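Local coordinates for protein biliverdin reductase (Synechocystis sp., PDB 5B3T) that probably reduces biliverdin with NADPH as electron donor, as a Rossmann-fold enzyme of the Gfo/Idh/MocA family in the heme-degrading pathway, at residues A[88-96]-A[113-121]; A[195-206]-A[221-232]. One frame throughout, in Å; residues are numbered along the deposited sequence.

Contact 1: residues A[88-96]-A[113-121]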
ATOM      1  N   GLY A  88       4.305   2.250 -11.239  1.00 15.25           N
ATOM      2  CA  GLY A  88       5.483   1.692 -11.884  1.00 16.04           C
ATOM      3  C   GLY A  88       6.085   2.619 -12.922  1.00 16.49           C
ATOM      4  O   GLY A  88       7.308   2.780 -12.989  1.00 16.89           O
ATOM      5  N   ALA A  89       5.239   3.243 -13.745  1.00 16.44           N
ATOM      6  CA  ALA A  89       5.738   4.129 -14.793  1.00 16.76           C
ATOM      7  C   ALA A  89       6.373   5.383 -14.206  1.00 16.41           C
ATOM      8  O   ALA A  89       7.401   5.859 -14.706  1.00 15.87           O
ATOM      9  CB  ALA A  89       4.605   4.501 -15.752  1.00 16.27           C
ATOM     10  N   ILE A  90       5.778   5.936 -13.148  1.00 14.96           N
ATOM     11  CA  ILE A  90       6.348   7.125 -12.523  1.00 15.60           C
ATOM     12  C   ILE A  90       7.668   6.787 -11.839  1.00 16.34           C
ATOM     13  O   ILE A  90       8.629   7.563 -11.895  1.00 16.65           O
ATOM     14  CB  ILE A  90       5.342   7.751 -11.540  1.00 14.91           C
ATOM     15  CG1 ILE A  90       4.073   8.185 -12.275  1.00 17.31           C
ATOM     16  CG2 ILE A  90       5.953   8.953 -10.839  1.00 15.97           C
ATOM     17  CD1 ILE A  90       3.028   8.803 -11.368  1.00 17.24           C
ATOM     18  N   ALA A  91       7.740   5.622 -11.192  1.00 15.57           N
ATOM     19  CA  ALA A  91       8.978   5.221 -10.530  1.00 15.26           C
ATOM     20  C   ALA A  91      10.114   5.045 -11.532  1.00 15.85           C
ATOM     21  O   ALA A  91      11.242   5.481 -11.280  1.00 16.57           O
ATOM     22  CB  ALA A  91       8.756   3.932  -9.741  1.00 15.10           C
ATOM     23  N   GLU A  92       9.839   4.404 -12.671  1.00 16.25           N
ATOM     24  CA  GLU A  92      10.881   4.231 -13.680  1.00 18.06           C
ATOM     25  C   GLU A  92      11.338   5.573 -14.234  1.00 18.19           C
ATOM     26  O   GLU A  92      12.541   5.802 -14.410  1.00 17.31           O
ATOM     27  CB  GLU A  92      10.387   3.331 -14.813  1.00 17.34           C
ATOM     28  CG  GLU A  92      11.395   3.200 -15.946  1.00 20.43           C
ATOM     29  CD  GLU A  92      11.002   2.166 -16.981  1.00 23.97           C
ATOM     30  OE1 GLU A  92       9.790   1.989 -17.223  1.00 25.70           O
ATOM     31  OE2 GLU A  92      11.909   1.532 -17.557  1.00 28.05           O
ATOM     32  N   ALA A  93      10.393   6.475 -14.514  1.00 16.67           N
ATOM     33  CA  ALA A  93      10.761   7.784 -15.043  1.00 18.11           C
ATOM     34  C   ALA A  93      11.576   8.576 -14.031  1.00 18.83           C
ATOM     35  O   ALA A  93      12.561   9.231 -14.392  1.00 17.62           O
ATOM     36  CB  ALA A  93       9.506   8.557 -15.449  1.00 19.30           C
ATOM     37  N   ALA A  94      11.184   8.523 -12.755  1.00 18.39           N
ATOM     38  CA  ALA A  94      11.910   9.255 -11.722  1.00 18.14           C
ATOM     39  C   ALA A  94      13.323   8.712 -11.545  1.00 18.19           C
ATOM     40  O   ALA A  94      14.273   9.485 -11.379  1.00 18.24           O
ATOM     41  CB  ALA A  94      11.144   9.197 -10.401  1.00 17.17           C
ATOM     42  N   LEU A  95      13.481   7.385 -11.568  1.00 16.83           N
ATOM     43  CA  LEU A  95      14.815   6.802 -11.456  1.00 19.79           C
ATOM     44  C   LEU A  95      15.677   7.166 -12.657  1.00 20.13           C
ATOM     45  O   LEU A  95      16.867   7.465 -12.509  1.00 19.53           O
ATOM     46  CB  LEU A  95      14.718   5.284 -11.310  1.00 18.72           C
ATOM     47  CG  LEU A  95      14.179   4.751  -9.982  1.00 18.37           C
ATOM     48  CD1 LEU A  95      13.941   3.249 -10.058  1.00 16.45           C
ATOM     49  CD2 LEU A  95      15.137   5.092  -8.851  1.00 17.37           C
ATOM     50  N   GLN A  96      15.090   7.147 -13.854  1.00 21.07           N
ATOM     51  CA  GLN A  96      15.838   7.518 -15.048  1.00 23.59           C
ATOM     52  C   GLN A  96      16.293   8.971 -15.000  1.00 23.73           C
ATOM     53  O   GLN A  96      17.345   9.310 -15.554  1.00 25.02           O
ATOM     54  CB  GLN A  96      14.986   7.256 -16.287  1.00 24.61           C
ATOM     55  CG  GLN A  96      14.781   5.778 -16.599  1.00 27.33           C
ATOM     56  CD  GLN A  96      16.018   5.119 -17.190  1.00 32.36           C
ATOM     57  OE1 GLN A  96      17.087   5.728 -17.268  1.00 33.07           O
ATOM     58  NE2 GLN A  96      15.861   3.888 -17.658  1.00 35.58           N
ATOM     59  N   MET A 113       8.240  -5.901 -13.757  1.00 17.35           N
ATOM     60  CA  MET A 113       8.467  -4.463 -13.666  1.00 17.10           C
ATOM     61  C   MET A 113       9.076  -4.089 -12.320  1.00 17.60           C
ATOM     62  O   MET A 113       9.985  -3.253 -12.255  1.00 16.10           O
ATOM     63  CB  MET A 113       7.161  -3.706 -13.899  1.00 18.76           C
ATOM     64  CG  MET A 113       7.313  -2.195 -13.875  1.00 18.19           C
ATOM     65  SD  MET A 113       8.427  -1.586 -15.156  1.00 25.61           S
ATOM     66  CE  MET A 113       7.979   0.149 -15.197  1.00 21.84           C
ATOM     67  N   GLY A 114       8.597  -4.706 -11.237  1.00 16.85           N
ATOM     68  CA  GLY A 114       9.181  -4.442  -9.933  1.00 15.94           C
ATOM     69  C   GLY A 114      10.652  -4.805  -9.871  1.00 17.76           C
ATOM     70  O   GLY A 114      11.451  -4.095  -9.255  1.00 16.66           O
ATOM     71  N   LYS A 115      11.031  -5.910 -10.516  1.00 17.52           N
ATOM     72  CA  LYS A 115      12.439  -6.287 -10.568  1.00 19.72           C
ATOM     73  C   LYS A 115      13.225  -5.351 -11.477  1.00 18.91           C
ATOM     74  O   LYS A 115      14.376  -5.011 -11.180  1.00 19.78           O
ATOM     75  CB  LYS A 115      12.574  -7.734 -11.037  1.00 18.45           C
ATOM     76  CG  LYS A 115      11.925  -8.740 -10.107  1.00 19.94           C
ATOM     77  CD  LYS A 115      12.676  -8.849  -8.792  1.00 19.21           C
ATOM     78  CE  LYS A 115      13.995  -9.577  -8.984  1.00 20.52           C
ATOM     79  NZ  LYS A 115      14.811  -9.588  -7.742  1.00 20.95           N
ATOM     80  N   LYS A 116      12.620  -4.930 -12.592  1.00 17.10           N
ATOM     81  CA  LYS A 116      13.276  -3.972 -13.476  1.00 20.49           C
ATOM     82  C   LYS A 116      13.519  -2.649 -12.762  1.00 19.42           C
ATOM     83  O   LYS A 116      14.552  -2.002 -12.972  1.00 19.80           O
ATOM     84  CB  LYS A 116      12.433  -3.765 -14.734  1.00 19.69           C
ATOM     85  CG  LYS A 116      13.052  -2.827 -15.763  1.00 23.76           C
ATOM     86  CD  LYS A 116      12.151  -2.684 -16.981  1.00 25.77           C
ATOM     87  CE  LYS A 116      12.764  -1.760 -18.020  1.00 32.00           C
ATOM     88  NZ  LYS A 116      11.910  -1.643 -19.234  1.00 37.48           N
ATOM     89  N   LEU A 117      12.584  -2.239 -11.903  1.00 19.60           N
ATOM     90  CA  LEU A 117      12.781  -1.029 -11.108  1.00 18.26           C
ATOM     91  C   LEU A 117      13.891  -1.216 -10.082  1.00 18.54           C
ATOM     92  O   LEU A 117      14.689  -0.300  -9.848  1.00 18.45           O
ATOM     93  CB  LEU A 117      11.479  -0.639 -10.405  1.00 15.92           C
ATOM     94  CG  LEU A 117      10.311  -0.170 -11.268  1.00 16.52           C
ATOM     95  CD1 LEU A 117       9.066   0.030 -10.416  1.00 16.30           C
ATOM     96  CD2 LEU A 117      10.686   1.110 -11.974  1.00 16.94           C
ATOM     97  N   GLN A 118      13.940  -2.387  -9.445  1.00 17.69           N
ATOM     98  CA  GLN A 118      14.975  -2.663  -8.455  1.00 20.90           C
ATOM     99  C   GLN A 118      16.362  -2.608  -9.087  1.00 21.33           C
ATOM    100  O   GLN A 118      17.286  -1.997  -8.538  1.00 23.61           O
ATOM    101  CB  GLN A 118      14.720  -4.029  -7.819  1.00 20.30           C
ATOM    102  CG  GLN A 118      15.781  -4.494  -6.841  1.00 23.78           C
ATOM    103  CD  GLN A 118      15.593  -5.946  -6.448  1.00 24.67           C
ATOM    104  OE1 GLN A 118      15.305  -6.796  -7.293  1.00 22.23           O
ATOM    105  NE2 GLN A 118      15.747  -6.238  -5.163  1.00 24.69           N
ATOM    106  N   GLN A 119      16.521  -3.243 -10.250  1.00 23.16           N
ATOM    107  CA  GLN A 119      17.802  -3.215 -10.950  1.00 24.98           C
ATOM    108  C   GLN A 119      18.163  -1.801 -11.390  1.00 25.14           C
ATOM    109  O   GLN A 119      19.321  -1.384 -11.277  1.00 24.24           O
ATOM    110  CB  GLN A 119      17.756  -4.159 -12.151  1.00 24.93           C
ATOM    111  CG  GLN A 119      19.041  -4.216 -12.967  1.00 30.79           C
ATOM    112  CD  GLN A 119      20.251  -4.589 -12.136  1.00 32.89           C
ATOM    113  OE1 GLN A 119      21.274  -3.907 -12.168  1.00 38.64           O
ATOM    114  NE2 GLN A 119      20.140  -5.679 -11.387  1.00 34.03           N
ATOM    115  N   LEU A 120      17.181  -1.048 -11.894  1.00 23.50           N
ATOM    116  CA  LEU A 120      17.448   0.305 -12.369  1.00 22.61           C
ATOM    117  C   LEU A 120      17.912   1.212 -11.236  1.00 23.65           C
ATOM    118  O   LEU A 120      18.844   2.007 -11.408  1.00 25.03           O
ATOM    119  CB  LEU A 120      16.200   0.879 -13.040  1.00 21.74           C
ATOM    120  CG  LEU A 120      16.273   2.346 -13.469  1.00 22.48           C
ATOM    121  CD1 LEU A 120      17.354   2.551 -14.521  1.00 24.65           C
ATOM    122  CD2 LEU A 120      14.924   2.829 -13.977  1.00 21.78           C
ATOM    123  N   ALA A 121      17.275   1.107 -10.068  1.00 21.26           N
ATOM    124  CA  ALA A 121      17.688   1.920  -8.931  1.00 23.05           C
ATOM    125  C   ALA A 121      19.106   1.573  -8.493  1.00 25.04           C
ATOM    126  O   ALA A 121      19.889   2.466  -8.143  1.00 24.57           O
ATOM    127  CB  ALA A 121      16.708   1.744  -7.772  1.00 21.66           C
TER

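Contact 2: residues A[195-206]-A[221-232]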
ATOM      1  N   LEU A 195       6.664 -15.800   9.603  1.00 24.77           N
ATOM      2  CA  LEU A 195       5.973 -16.764  10.407  1.00 24.03           C
ATOM      3  C   LEU A 195       5.109 -17.756   9.660  1.00 23.30           C
ATOM      4  O   LEU A 195       5.048 -18.881  10.005  1.00 22.71           O
ATOM      5  CB  LEU A 195       5.093 -16.031  11.401  1.00 25.21           C
ATOM      6  CG  LEU A 195       5.764 -15.151  12.462  1.00 28.48           C
ATOM      7  CD1 LEU A 195       4.986 -13.908  12.829  1.00 27.86           C
ATOM      8  CD2 LEU A 195       6.007 -16.031  13.682  1.00 31.02           C
ATOM      9  N   PHE A 196       4.421 -17.308   8.632  1.00 21.41           N
ATOM     10  CA  PHE A 196       3.506 -18.171   7.897  1.00 20.24           C
ATOM     11  C   PHE A 196       4.189 -18.970   6.798  1.00 20.21           C
ATOM     12  O   PHE A 196       3.586 -19.911   6.267  1.00 20.18           O
ATOM     13  CB  PHE A 196       2.380 -17.337   7.273  1.00 19.93           C
ATOM     14  CG  PHE A 196       1.541 -16.592   8.279  1.00 20.13           C
ATOM     15  CD1 PHE A 196       1.551 -16.954   9.617  1.00 19.60           C
ATOM     16  CD2 PHE A 196       0.745 -15.528   7.886  1.00 17.91           C
ATOM     17  CE1 PHE A 196       0.784 -16.275  10.543  1.00 19.30           C
ATOM     18  CE2 PHE A 196      -0.029 -14.846   8.808  1.00 18.78           C
ATOM     19  CZ  PHE A 196      -0.008 -15.219  10.140  1.00 18.21           C
ATOM     20  N   GLY A 197       5.428 -18.629   6.452  1.00 22.50           N
ATOM     21  CA  GLY A 197       6.043 -19.177   5.264  1.00 20.23           C
ATOM     22  C   GLY A 197       5.485 -18.496   4.029  1.00 21.34           C
ATOM     23  O   GLY A 197       4.774 -17.491   4.104  1.00 21.24           O
ATOM     24  N   THR A 198       5.807 -19.062   2.873  1.00 19.26           N
ATOM     25  CA  THR A 198       5.326 -18.500   1.623  1.00 20.38           C
ATOM     26  C   THR A 198       3.984 -19.122   1.240  1.00 22.36           C
ATOM     27  O   THR A 198       3.590 -20.176   1.743  1.00 22.25           O
ATOM     28  CB  THR A 198       6.357 -18.704   0.508  1.00 20.89           C
ATOM     29  OG1 THR A 198       6.668 -20.096   0.400  1.00 19.36           O
ATOM     30  CG2 THR A 198       7.635 -17.928   0.804  1.00 19.55           C
ATOM     31  N   VAL A 199       3.268 -18.436   0.351  1.00 19.68           N
ATOM     32  CA  VAL A 199       2.036 -18.980  -0.206  1.00 21.98           C
ATOM     33  C   VAL A 199       2.372 -20.200  -1.054  1.00 24.18           C
ATOM     34  O   VAL A 199       3.259 -20.146  -1.913  1.00 23.00           O
ATOM     35  CB  VAL A 199       1.304 -17.914  -1.036  1.00 22.06           C
ATOM     36  CG1 VAL A 199       0.122 -18.533  -1.750  1.00 23.09           C
ATOM     37  CG2 VAL A 199       0.850 -16.752  -0.159  1.00 19.97           C
ATOM     38  N   GLN A 200       1.647 -21.294  -0.842  1.00 24.67           N
ATOM     39  CA  GLN A 200       1.883 -22.523  -1.599  1.00 27.94           C
ATOM     40  C   GLN A 200       0.773 -22.882  -2.596  1.00 27.66           C
ATOM     41  O   GLN A 200       1.030 -23.544  -3.602  1.00 29.28           O
ATOM     42  CB  GLN A 200       2.122 -23.697  -0.644  1.00 28.15           C
ATOM     43  CG  GLN A 200       2.774 -24.905  -1.297  1.00 33.89           C
ATOM     44  CD  GLN A 200       4.220 -24.652  -1.678  1.00 43.80           C
ATOM     45  OE1 GLN A 200       5.129 -25.319  -1.183  1.00 50.58           O
ATOM     46  NE2 GLN A 200       4.441 -23.685  -2.559  1.00 39.09           N
ATOM     47  N   GLN A 201      -0.438 -22.450  -2.348  1.00 26.83           N
ATOM     48  CA  GLN A 201      -1.557 -22.753  -3.219  1.00 28.47           C
ATOM     49  C   GLN A 201      -2.516 -21.569  -3.225  1.00 26.96           C
ATOM     50  O   GLN A 201      -2.659 -20.938  -2.243  1.00 23.39           O
ATOM     51  CB  GLN A 201      -2.260 -24.035  -2.753  1.00 30.65           C
ATOM     52  CG  GLN A 201      -3.340 -24.536  -3.678  1.00 34.26           C
ATOM     53  CD  GLN A 201      -3.559 -26.026  -3.595  1.00 43.50           C
ATOM     54  OE1 GLN A 201      -2.640 -26.788  -3.706  1.00 48.48           O
ATOM     55  NE2 GLN A 201      -4.779 -26.438  -3.359  1.00 44.29           N
ATOM     56  N   VAL A 202      -3.165 -21.320  -4.336  1.00 27.63           N
ATOM     57  CA  VAL A 202      -4.062 -20.181  -4.503  1.00 27.33           C
ATOM     58  C   VAL A 202      -5.275 -20.607  -5.313  1.00 27.75           C
ATOM     59  O   VAL A 202      -5.138 -21.288  -6.332  1.00 29.33           O
ATOM     60  CB  VAL A 202      -3.362 -18.992  -5.199  1.00 26.99           C
ATOM     61  CG1 VAL A 202      -4.319 -17.831  -5.372  1.00 25.93           C
ATOM     62  CG2 VAL A 202      -2.135 -18.556  -4.440  1.00 27.96           C
ATOM     63  N   ASP A 203      -6.462 -20.205  -4.858  1.00 25.42           N
ATOM     64  CA  ASP A 203      -7.673 -20.181  -5.672  1.00 26.30           C
ATOM     65  C   ASP A 203      -8.265 -18.789  -5.541  1.00 26.03           C
ATOM     66  O   ASP A 203      -8.388 -18.273  -4.426  1.00 24.20           O
ATOM     67  CB  ASP A 203      -8.698 -21.240  -5.236  1.00 29.27           C
ATOM     68  CG  ASP A 203      -8.091 -22.621  -5.110  1.00 37.80           C
ATOM     69  OD1 ASP A 203      -7.715 -23.197  -6.149  1.00 36.32           O
ATOM     70  OD2 ASP A 203      -8.006 -23.134  -3.972  1.00 44.35           O
ATOM     71  N   ALA A 204      -8.620 -18.176  -6.668  1.00 23.00           N
ATOM     72  CA  ALA A 204      -9.115 -16.808  -6.648  1.00 21.24           C
ATOM     73  C   ALA A 204     -10.190 -16.638  -7.709  1.00 24.67           C
ATOM     74  O   ALA A 204     -10.111 -17.233  -8.788  1.00 24.21           O
ATOM     75  CB  ALA A 204      -7.984 -15.798  -6.872  1.00 21.54           C
ATOM     76  N   GLN A 205     -11.198 -15.828  -7.386  1.00 22.18           N
ATOM     77  CA  GLN A 205     -12.257 -15.460  -8.313  1.00 24.62           C
ATOM     78  C   GLN A 205     -12.473 -13.956  -8.243  1.00 24.34           C
ATOM     79  O   GLN A 205     -12.300 -13.334  -7.191  1.00 22.54           O
ATOM     80  CB  GLN A 205     -13.578 -16.189  -8.004  1.00 24.08           C
ATOM     81  CG  GLN A 205     -13.499 -17.712  -8.056  1.00 26.41           C
ATOM     82  CD  GLN A 205     -12.894 -18.310  -6.798  1.00 29.20           C
ATOM     83  OE1 GLN A 205     -12.979 -17.727  -5.718  1.00 33.11           O
ATOM     84  NE2 GLN A 205     -12.274 -19.477  -6.934  1.00 27.65           N
ATOM     85  N   CYS A 206     -12.856 -13.374  -9.377  1.00 21.40           N
ATOM     86  CA  CYS A 206     -13.086 -11.938  -9.471  1.00 21.65           C
ATOM     87  C   CYS A 206     -14.335 -11.698 -10.305  1.00 23.66           C
ATOM     88  O   CYS A 206     -14.401 -12.125 -11.462  1.00 24.90           O
ATOM     89  CB  CYS A 206     -11.875 -11.227 -10.083  1.00 25.94           C
ATOM     90  SG  CYS A 206     -11.800  -9.453  -9.760  1.00 35.97           S
ATOM     91  N   LEU A 221     -16.415  -7.890  -6.656  1.00 16.37           N
ATOM     92  CA  LEU A 221     -16.220  -8.831  -5.560  1.00 15.96           C
ATOM     93  C   LEU A 221     -15.079  -9.754  -5.948  1.00 18.48           C
ATOM     94  O   LEU A 221     -15.198 -10.517  -6.912  1.00 18.19           O
ATOM     95  CB  LEU A 221     -17.488  -9.634  -5.264  1.00 15.97           C
ATOM     96  CG  LEU A 221     -17.306 -10.751  -4.232  1.00 17.50           C
ATOM     97  CD1 LEU A 221     -16.817 -10.188  -2.902  1.00 15.31           C
ATOM     98  CD2 LEU A 221     -18.595 -11.537  -4.047  1.00 17.72           C
ATOM     99  N   ALA A 222     -13.974  -9.671  -5.216  1.00 16.54           N
ATOM    100  CA  ALA A 222     -12.796 -10.479  -5.492  1.00 18.95           C
ATOM    101  C   ALA A 222     -12.464 -11.297  -4.255  1.00 17.94           C
ATOM    102  O   ALA A 222     -12.378 -10.754  -3.150  1.00 16.56           O
ATOM    103  CB  ALA A 222     -11.608  -9.607  -5.898  1.00 17.00           C
ATOM    104  N   THR A 223     -12.286 -12.602  -4.446  1.00 17.32           N
ATOM    105  CA  THR A 223     -12.047 -13.535  -3.356  1.00 19.55           C
ATOM    106  C   THR A 223     -10.807 -14.354  -3.670  1.00 20.63           C
ATOM    107  O   THR A 223     -10.665 -14.861  -4.786  1.00 20.65           O
ATOM    108  CB  THR A 223     -13.250 -14.463  -3.148  1.00 20.21           C
ATOM    109  OG1 THR A 223     -13.561 -15.120  -4.383  1.00 21.56           O
ATOM    110  CG2 THR A 223     -14.462 -13.671  -2.691  1.00 17.67           C
ATOM    111  N   ALA A 224      -9.914 -14.479  -2.693  1.00 17.64           N
ATOM    112  CA  ALA A 224      -8.716 -15.294  -2.829  1.00 18.51           C
ATOM    113  C   ALA A 224      -8.603 -16.204  -1.618  1.00 20.04           C
ATOM    114  O   ALA A 224      -8.688 -15.739  -0.477  1.00 17.54           O
ATOM    115  CB  ALA A 224      -7.459 -14.428  -2.967  1.00 16.57           C
ATOM    116  N   TYR A 225      -8.418 -17.497  -1.868  1.00 18.65           N
ATOM    117  CA  TYR A 225      -8.275 -18.492  -0.814  1.00 19.74           C
ATOM    118  C   TYR A 225      -6.875 -19.082  -0.906  1.00 20.79           C
ATOM    119  O   TYR A 225      -6.524 -19.709  -1.912  1.00 20.39           O
ATOM    120  CB  TYR A 225      -9.360 -19.564  -0.936  1.00 20.92           C
ATOM    121  CG  TYR A 225     -10.747 -18.959  -0.951  1.00 21.17           C
ATOM    122  CD1 TYR A 225     -11.290 -18.390   0.195  1.00 20.82           C
ATOM    123  CD2 TYR A 225     -11.503 -18.928  -2.116  1.00 23.53           C
ATOM    124  CE1 TYR A 225     -12.551 -17.821   0.184  1.00 21.09           C
ATOM    125  CE2 TYR A 225     -12.767 -18.363  -2.136  1.00 23.39           C
ATOM    126  CZ  TYR A 225     -13.285 -17.812  -0.982  1.00 22.08           C
ATOM    127  OH  TYR A 225     -14.540 -17.248  -0.994  1.00 21.78           O
ATOM    128  N   LEU A 226      -6.077 -18.861   0.135  1.00 19.15           N
ATOM    129  CA  LEU A 226      -4.644 -19.111   0.104  1.00 20.06           C
ATOM    130  C   LEU A 226      -4.276 -20.229   1.067  1.00 21.12           C
ATOM    131  O   LEU A 226      -4.827 -20.324   2.169  1.00 20.48           O
ATOM    132  CB  LEU A 226      -3.856 -17.852   0.478  1.00 17.57           C
ATOM    133  CG  LEU A 226      -4.177 -16.545  -0.247  1.00 20.24           C
ATOM    134  CD1 LEU A 226      -3.341 -15.414   0.326  1.00 19.39           C
ATOM    135  CD2 LEU A 226      -3.940 -16.675  -1.740  1.00 22.14           C
ATOM    136  N   GLN A 227      -3.328 -21.062   0.650  1.00 21.52           N
ATOM    137  CA  GLN A 227      -2.719 -22.057   1.519  1.00 21.94           C
ATOM    138  C   GLN A 227      -1.236 -21.747   1.641  1.00 23.02           C
ATOM    139  O   GLN A 227      -0.526 -21.677   0.631  1.00 23.25           O
ATOM    140  CB  GLN A 227      -2.951 -23.474   0.995  1.00 25.41           C
ATOM    141  CG  GLN A 227      -4.420 -23.847   0.943  1.00 28.65           C
ATOM    142  CD  GLN A 227      -4.653 -25.283   0.527  1.00 35.97           C
ATOM    143  OE1 GLN A 227      -5.515 -25.566  -0.302  1.00 37.21           O
ATOM    144  NE2 GLN A 227      -3.887 -26.198   1.105  1.00 34.34           N
ATOM    145  N   PHE A 228      -0.780 -21.545   2.870  1.00 19.58           N
ATOM    146  CA  PHE A 228       0.613 -21.242   3.152  1.00 20.60           C
ATOM    147  C   PHE A 228       1.383 -22.517   3.460  1.00 24.65           C
ATOM    148  O   PHE A 228       0.809 -23.577   3.721  1.00 23.44           O
ATOM    149  CB  PHE A 228       0.739 -20.268   4.322  1.00 19.06           C
ATOM    150  CG  PHE A 228       0.270 -18.881   4.008  1.00 20.48           C
ATOM    151  CD1 PHE A 228      -1.083 -18.608   3.882  1.00 18.75           C
ATOM    152  CD2 PHE A 228       1.176 -17.845   3.851  1.00 19.92           C
ATOM    153  CE1 PHE A 228      -1.526 -17.332   3.598  1.00 17.64           C
ATOM    154  CE2 PHE A 228       0.739 -16.561   3.567  1.00 18.35           C
ATOM    155  CZ  PHE A 228      -0.616 -16.307   3.441  1.00 18.03           C
ATOM    156  N   ASN A 229       2.708 -22.391   3.439  1.00 25.03           N
ATOM    157  CA  ASN A 229       3.554 -23.571   3.542  1.00 25.68           C
ATOM    158  C   ASN A 229       3.549 -24.161   4.937  1.00 24.58           C
ATOM    159  O   ASN A 229       3.664 -25.382   5.091  1.00 27.20           O
ATOM    160  CB  ASN A 229       4.976 -23.228   3.120  1.00 26.64           C
ATOM    161  CG  ASN A 229       5.208 -23.509   1.672  1.00 34.27           C
ATOM    162  OD1 ASN A 229       4.904 -24.602   1.211  1.00 35.58           O
ATOM    163  ND2 ASN A 229       5.727 -22.530   0.938  1.00 30.14           N
ATOM    164  N   ASN A 230       3.430 -23.324   5.960  1.00 24.32           N
ATOM    165  CA  ASN A 230       3.384 -23.803   7.330  1.00 23.17           C
ATOM    166  C   ASN A 230       1.967 -24.153   7.777  1.00 22.60           C
ATOM    167  O   ASN A 230       1.727 -24.309   8.980  1.00 22.68           O
ATOM    168  CB  ASN A 230       4.020 -22.770   8.260  1.00 22.88           C
ATOM    169  CG  ASN A 230       5.432 -22.410   7.839  1.00 25.41           C
ATOM    170  OD1 ASN A 230       6.025 -23.071   6.985  1.00 25.85           O
ATOM    171  ND2 ASN A 230       5.975 -21.356   8.432  1.00 23.32           N
ATOM    172  N   GLY A 231       1.029 -24.279   6.834  1.00 20.90           N
ATOM    173  CA  GLY A 231      -0.281 -24.843   7.087  1.00 20.68           C
ATOM    174  C   GLY A 231      -1.427 -23.852   7.084  1.00 19.68           C
ATOM    175  O   GLY A 231      -2.590 -24.278   7.042  1.00 18.16           O
ATOM    176  N   LEU A 232      -1.144 -22.552   7.126  1.00 19.15           N
ATOM    177  CA  LEU A 232      -2.206 -21.563   7.267  1.00 19.63           C
ATOM    178  C   LEU A 232      -3.124 -21.559   6.051  1.00 18.63           C
ATOM    179  O   LEU A 232      -2.662 -21.542   4.906  1.00 19.61           O
ATOM    180  CB  LEU A 232      -1.612 -20.170   7.471  1.00 18.51           C
ATOM    181  CG  LEU A 232      -2.611 -19.008   7.431  1.00 18.97           C
ATOM    182  CD1 LEU A 232      -3.639 -19.119   8.548  1.00 16.80           C
ATOM    183  CD2 LEU A 232      -1.886 -17.678   7.502  1.00 18.50           C
TER
HETATM  184  O   HOH W   1       1.384 -21.113   7.637  1.00 19.97           O

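Contact 1: residues A[88-96]-A[113-121]
Gly88 meets Met113 where helices 87-96 and 111-124 run nearly parallel, their local axes 10.0 Å apart and inclined by 15°. A side chain on Gly88 would point at the neighbouring helix, close to Met113 CG; with only hydrogen there, Met113 turns about CB-CG (chi2 61°) and brings CE to 3.5 Å from Gly88 O. One turn on, Ala91 CB is small enough to accept Leu117 CD1. Glu92 is a knob among Met113, Lys116, Leu117 and Leu120: its CB lies 3.6 Å from Leu117 CD2, and the extended chain carries OE2 to a long salt bridge with Lys116 NZ at 3.6 Å. Leu117 answers as a knob among Gly88, Ala91, Glu92 and Leu95. Leu95 then packs CB against Leu120 CD2 at 3.6 Å and sets CD2 3.9 Å from Ala121 CB; it also touches Val101 of strand 100-104. Gln96 folds back at chi2 (-75°), laying its amide across the Leu120 methyls, with Gln96 NE2 3.7 Å from Leu120 CD1. Leucine methyls and small residues thus make this contact between neighbouring helices of the Rossmann domain mainly apolar, with one charged pair at its more exposed edge.

Contact 2: residues A[195-206]-A[221-232]
Phe196 turns the edge of its ring to the face of Phe228, centroids 5.8 Å apart and planes at 76°. Leu232 CD2 sits over a face of Phe196, 3.6 Å from the ring centroid, and also over one face of Phe228; Val199 CG2, anti to its own carbonyl carbon, covers the opposite face of Phe228. With an alanine at Phe228, Val199 CG2 and Leu232 CD2 would probably lose the ring between them, and the Phe196 edge its aromatic face. Around this cluster, a water bridges Phe196 O and Leu232 N, and Asn230 ND2 donates to Leu195 O at 3.1 Å from above the carbonyl plane. Gly197 suits its positive phi, and a side chain there would collide with Asn230. In the antiparallel ladder beyond, Gln227 O accepts from both Gln200 N (2.7 Å) and Gln201 N (3.1 Å), a classic beta bulge. Gln201, Asp203, Gln205, Thr223, Tyr225 and Gln227 line one face, where Thr223 OG1 donates to Gln205 OE1 at 3.0 Å. Val202, Ala204, Cys206, Ala222, Ala224 and Leu226 line the other; its small side chains let helix 309-325 lie close, touching through Cys321 and Cys325, while strand 233-241 continues the sheet beside strand 217-228.

How the contacts relate
Contact 1 comes first along the chain and closes before contact 2 opens; their centres are about 28 Å apart and their nearest atoms about 14 Å, so they do not touch. The helix pair 88-96/113-121 belongs to the N-terminal Rossmann domain, flanking its parallel sheet beside His87, a residue seen to bind NADP(+). The hairpin 195-206/221-232 lies in the C-terminal alpha/beta domain, whose large mixed sheet has strand 199-210 as an outermost strand. No helix or strand is shared. This is the two-domain plan of the Gfo/Idh/MocA family: contact 1 in the cofactor-binding domain, contact 2 at the edge of the C-terminal sheet, the Val199 side chain about 12 Å from that of the NADP(+)-binding Tyr105.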